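Long-range contact in uncharacterized protein (Neisseria gonorrhoeae, PDB 5V77), which is of unknown function but belongs to the NGO_1070-like family, an all-beta protein whose sheet continues into a second subunit: residues C49-F55 with K100-I106. Sequence-based numbering, arbitrary orientation.
Sequences CSNILNF and KISAETI
Two classic beta bulges kink the antiparallel pairing of Cys49-Phe55 with Lys100-Ile106. At the first, Leu53 and Asn54 both face Ser102: Ser102 O accepts hydrogen bonds from Leu53 N at 2.8 Å and, less straight, Asn54 N at 3.3 Å, both from the same face of its carbonyl plane. Ser102 N returns a hydrogen bond to Asn54 O. At the second, Glu104 and Thr105 face Ser50, whose N and O both hydrogen-bond to Thr105, while Glu104 N hydrogen-bonds to Asn51 O at 3.0 Å. In one of two conformers of Glu104, its side chain runs alongside Asn51, whose ND2, using an N-H in its amide plane, meets Glu104 OE2 at 3.0 Å from above the carboxylate, the two planes 48° apart. One water links Ser50 OG to Thr105 OG1. On the apolar face the Ala103 methyl abuts Cys49 CB (3.7 Å), and Ile101 CG2 touches both Cys49 SG and Ile52 CD1 (3.8 Å from the latter). In one of two Phe55 conformers, with CG anti to the backbone N (chi1 171°), the ring runs beside Ile101, CD1 3.7 Å from Ile101 CG1, and turns an edge to Lys100 O. Strand 30-37 flanks Cys49-Phe55, bringing Leu31 against Ile52 and Phe55; strand 89-94 pairs with Lys100-Ala103. Asn54 and Phe55 pair with a strand of the second subunit, whose Phe55 ring meets this conformer's, so the sheet crosses the dimer interface.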
ATOM      1  N   CYS A  49       5.278  -6.530   8.365  1.00 18.84           N
ATOM      2  CA  CYS A  49       6.100  -5.321   8.458  1.00 17.85           C
ATOM      3  C   CYS A  49       5.459  -4.448   9.529  1.00 20.96           C
ATOM      4  O   CYS A  49       4.408  -3.855   9.290  1.00 20.72           O
ATOM      5  CB  CYS A  49       6.157  -4.617   7.110  1.00 20.33           C
ATOM      6  SG  CYS A  49       6.801  -5.713   5.766  1.00 22.82           S
ATOM      7  N   SER A  50       6.062  -4.385  10.718  1.00 18.11           N
ATOM      8  CA  SER A  50       5.448  -3.691  11.851  1.00 17.36           C
ATOM      9  C   SER A  50       6.045  -2.301  12.048  1.00 26.03           C
ATOM     10  O   SER A  50       7.273  -2.142  12.073  1.00 24.90           O
ATOM     11  CB  SER A  50       5.610  -4.493  13.148  1.00 25.69           C
ATOM     12  OG  SER A  50       5.004  -5.763  13.004  1.00 31.75           O
ATOM     13  N   ASN A  51       5.160  -1.311  12.240  1.00 25.07           N
ATOM     14  CA  ASN A  51       5.519   0.098  12.392  1.00 23.26           C
ATOM     15  C   ASN A  51       6.119   0.597  11.088  1.00 26.93           C
ATOM     16  O   ASN A  51       7.335   0.774  10.950  1.00 22.48           O
ATOM     17  CB  ASN A  51       6.449   0.307  13.601  1.00 25.37           C
ATOM     18  CG  ASN A  51       5.743   0.021  14.898  1.00 35.47           C
ATOM     19  OD1 ASN A  51       4.511  -0.096  14.917  1.00 31.90           O
ATOM     20  ND2 ASN A  51       6.495  -0.118  15.984  1.00 33.48           N
ATOM     21  N   ILE A  52       5.236   0.826  10.118  1.00 21.24           N
ATOM     22  CA  ILE A  52       5.645   1.158   8.763  1.00 25.60           C
ATOM     23  C   ILE A  52       6.338   2.505   8.724  1.00 24.95           C
ATOM     24  O   ILE A  52       5.867   3.492   9.309  1.00 24.25           O
ATOM     25  CB  ILE A  52       4.416   1.167   7.844  1.00 25.54           C
ATOM     26  CG1 ILE A  52       3.818  -0.233   7.803  1.00 28.18           C
ATOM     27  CG2 ILE A  52       4.791   1.662   6.438  1.00 30.52           C
ATOM     28  CD1 ILE A  52       4.693  -1.234   7.167  1.00 30.54           C
ATOM     29  N   LEU A  53       7.455   2.556   8.006  1.00 22.19           N
ATOM     30  CA  LEU A  53       8.131   3.803   7.698  1.00 22.69           C
ATOM     31  C   LEU A  53       7.755   4.283   6.310  1.00 24.49           C
ATOM     32  O   LEU A  53       7.258   5.398   6.163  1.00 25.90           O
ATOM     33  CB  LEU A  53       9.654   3.642   7.824  1.00 22.89           C
ATOM     34  CG  LEU A  53      10.040   3.136   9.216  1.00 29.16           C
ATOM     35  CD1 LEU A  53      11.516   2.820   9.281  1.00 31.12           C
ATOM     36  CD2 LEU A  53       9.656   4.150  10.271  1.00 33.47           C
ATOM     37  N   ASN A  54       7.946   3.452   5.287  1.00 23.42           N
ATOM     38  CA  ASN A  54       7.356   3.804   4.006  1.00 27.59           C
ATOM     39  C   ASN A  54       6.978   2.547   3.236  1.00 24.61           C
ATOM     40  O   ASN A  54       7.474   1.446   3.499  1.00 27.72           O
ATOM     41  CB  ASN A  54       8.284   4.692   3.180  1.00 35.06           C
ATOM     42  CG  ASN A  54       9.671   4.138   3.093  1.00 48.31           C
ATOM     43  OD1 ASN A  54       9.912   3.162   2.389  1.00 60.22           O
ATOM     44  ND2 ASN A  54      10.598   4.746   3.825  1.00 53.18           N
ATOM     45  N   PHE A  55       6.064   2.740   2.286  1.00 25.19           N
ATOM     46  CA  PHE A  55       5.582   1.681   1.410  0.55 25.03           C
ATOM     47  C   PHE A  55       5.510   2.261   0.004  1.00 25.83           C
ATOM     48  O   PHE A  55       4.867   3.290  -0.200  1.00 26.53           O
ATOM     49  CB  PHE A  55       4.211   1.180   1.904  0.55 22.64           C
ATOM     50  CG  PHE A  55       3.495   0.239   0.966  0.55 21.49           C
ATOM     51  CD1 PHE A  55       4.177  -0.550   0.056  0.55 21.86           C
ATOM     52  CD2 PHE A  55       2.116   0.151   1.010  0.55 23.17           C
ATOM     53  CE1 PHE A  55       3.493  -1.391  -0.798  0.55 23.97           C
ATOM     54  CE2 PHE A  55       1.431  -0.699   0.166  0.55 23.05           C
ATOM     55  CZ  PHE A  55       2.122  -1.469  -0.739  0.55 23.33           C
ATOM     56  N   LYS A 100       8.586  -1.785  -2.325  1.00 23.48           N
ATOM     57  CA  LYS A 100       9.578  -1.559  -1.278  1.00 24.59           C
ATOM     58  C   LYS A 100       8.832  -1.217  -0.003  1.00 25.18           C
ATOM     59  O   LYS A 100       7.933  -0.372  -0.022  1.00 25.51           O
ATOM     60  CB  LYS A 100      10.536  -0.409  -1.618  1.00 30.94           C
ATOM     61  CG  LYS A 100      11.450  -0.630  -2.817  1.00 37.00           C
ATOM     62  CD  LYS A 100      12.485   0.495  -2.893  1.00 44.60           C
ATOM     63  CE  LYS A 100      13.398   0.357  -4.099  1.00 63.50           C
ATOM     64  NZ  LYS A 100      14.384   1.475  -4.183  1.00 71.34           N
ATOM     65  N   ILE A 101       9.182  -1.873   1.098  1.00 22.56           N
ATOM     66  CA  ILE A 101       8.570  -1.565   2.388  1.00 25.57           C
ATOM     67  C   ILE A 101       9.669  -1.467   3.421  1.00 25.00           C
ATOM     68  O   ILE A 101      10.473  -2.394   3.554  1.00 23.50           O
ATOM     69  CB  ILE A 101       7.553  -2.633   2.836  1.00 24.00           C
ATOM     70  CG1 ILE A 101       6.473  -2.813   1.771  1.00 27.74           C
ATOM     71  CG2 ILE A 101       6.911  -2.183   4.169  1.00 22.73           C
ATOM     72  CD1 ILE A 101       5.506  -3.960   2.036  1.00 25.80           C
ATOM     73  N   SER A 102       9.685  -0.366   4.165  1.00 21.37           N
ATOM     74  CA  SER A 102      10.569  -0.181   5.310  1.00 22.69           C
ATOM     75  C   SER A 102       9.715  -0.117   6.569  1.00 28.32           C
ATOM     76  O   SER A 102       8.660   0.521   6.577  1.00 25.12           O
ATOM     77  CB  SER A 102      11.395   1.103   5.180  1.00 26.72           C
ATOM     78  OG  SER A 102      12.365   0.983   4.146  1.00 34.63           O
ATOM     79  N   ALA A 103      10.155  -0.798   7.623  1.00 24.55           N
ATOM     80  CA  ALA A 103       9.362  -0.909   8.846  1.00 23.30           C
ATOM     81  C   ALA A 103      10.313  -1.182  10.002  1.00 25.22           C
ATOM     82  O   ALA A 103      11.406  -1.723   9.804  1.00 26.02           O
ATOM     83  CB  ALA A 103       8.314  -2.024   8.732  1.00 22.27           C
ATOM     84  N   GLU A 104       9.889  -0.804  11.215  1.00 25.65           N
ATOM     85  CA  GLU A 104      10.775  -0.969  12.365  0.79 28.54           C
ATOM     86  C   GLU A 104      11.170  -2.430  12.554  1.00 30.10           C
ATOM     87  O   GLU A 104      12.333  -2.722  12.864  1.00 31.70           O
ATOM     88  CB  GLU A 104      10.126  -0.419  13.631  0.79 29.44           C
ATOM     89  CG  GLU A 104      10.999  -0.477  14.880  0.79 41.04           C
ATOM     90  CD  GLU A 104      10.458   0.413  15.982  0.79 41.25           C
ATOM     91  OE1 GLU A 104      11.193   0.698  16.964  0.79 44.83           O
ATOM     92  OE2 GLU A 104       9.288   0.840  15.846  0.79 35.92           O
ATOM     93  N   THR A 105      10.231  -3.361  12.375  1.00 27.25           N
ATOM     94  CA  THR A 105      10.544  -4.781  12.448  1.00 28.31           C
ATOM     95  C   THR A 105       9.892  -5.483  11.276  1.00 28.42           C
ATOM     96  O   THR A 105       8.798  -5.108  10.845  1.00 26.55           O
ATOM     97  CB  THR A 105      10.077  -5.424  13.770  1.00 37.58           C
ATOM     98  OG1 THR A 105       8.655  -5.453  13.808  1.00 44.37           O
ATOM     99  CG2 THR A 105      10.556  -4.627  14.957  1.00 31.19           C
ATOM    100  N   ILE A 106      10.582  -6.475  10.733  1.00 24.83           N
ATOM    101  CA  ILE A 106      10.017  -7.309   9.676  1.00 24.53           C
ATOM    102  C   ILE A 106      10.245  -8.745  10.100  1.00 28.71           C
ATOM    103  O   ILE A 106      11.382  -9.128  10.404  1.00 28.28           O
ATOM    104  CB  ILE A 106      10.637  -7.025   8.297  1.00 25.84           C
ATOM    105  CG1 ILE A 106      10.317  -5.585   7.870  1.00 24.50           C
ATOM    106  CG2 ILE A 106      10.090  -8.025   7.259  1.00 24.27           C
ATOM    107  CD1 ILE A 106      10.816  -5.191   6.475  1.00 25.28           C
TER
HETATM  108  O   HOH W   1       6.921  -7.546  12.271  1.00 27.36           O
HETATM  109  O   HOH W   2      11.174   1.135   1.614  1.00 39.63           O
HETATM  110  O   HOH W   3       9.061   2.452   0.209  1.00 56.10           O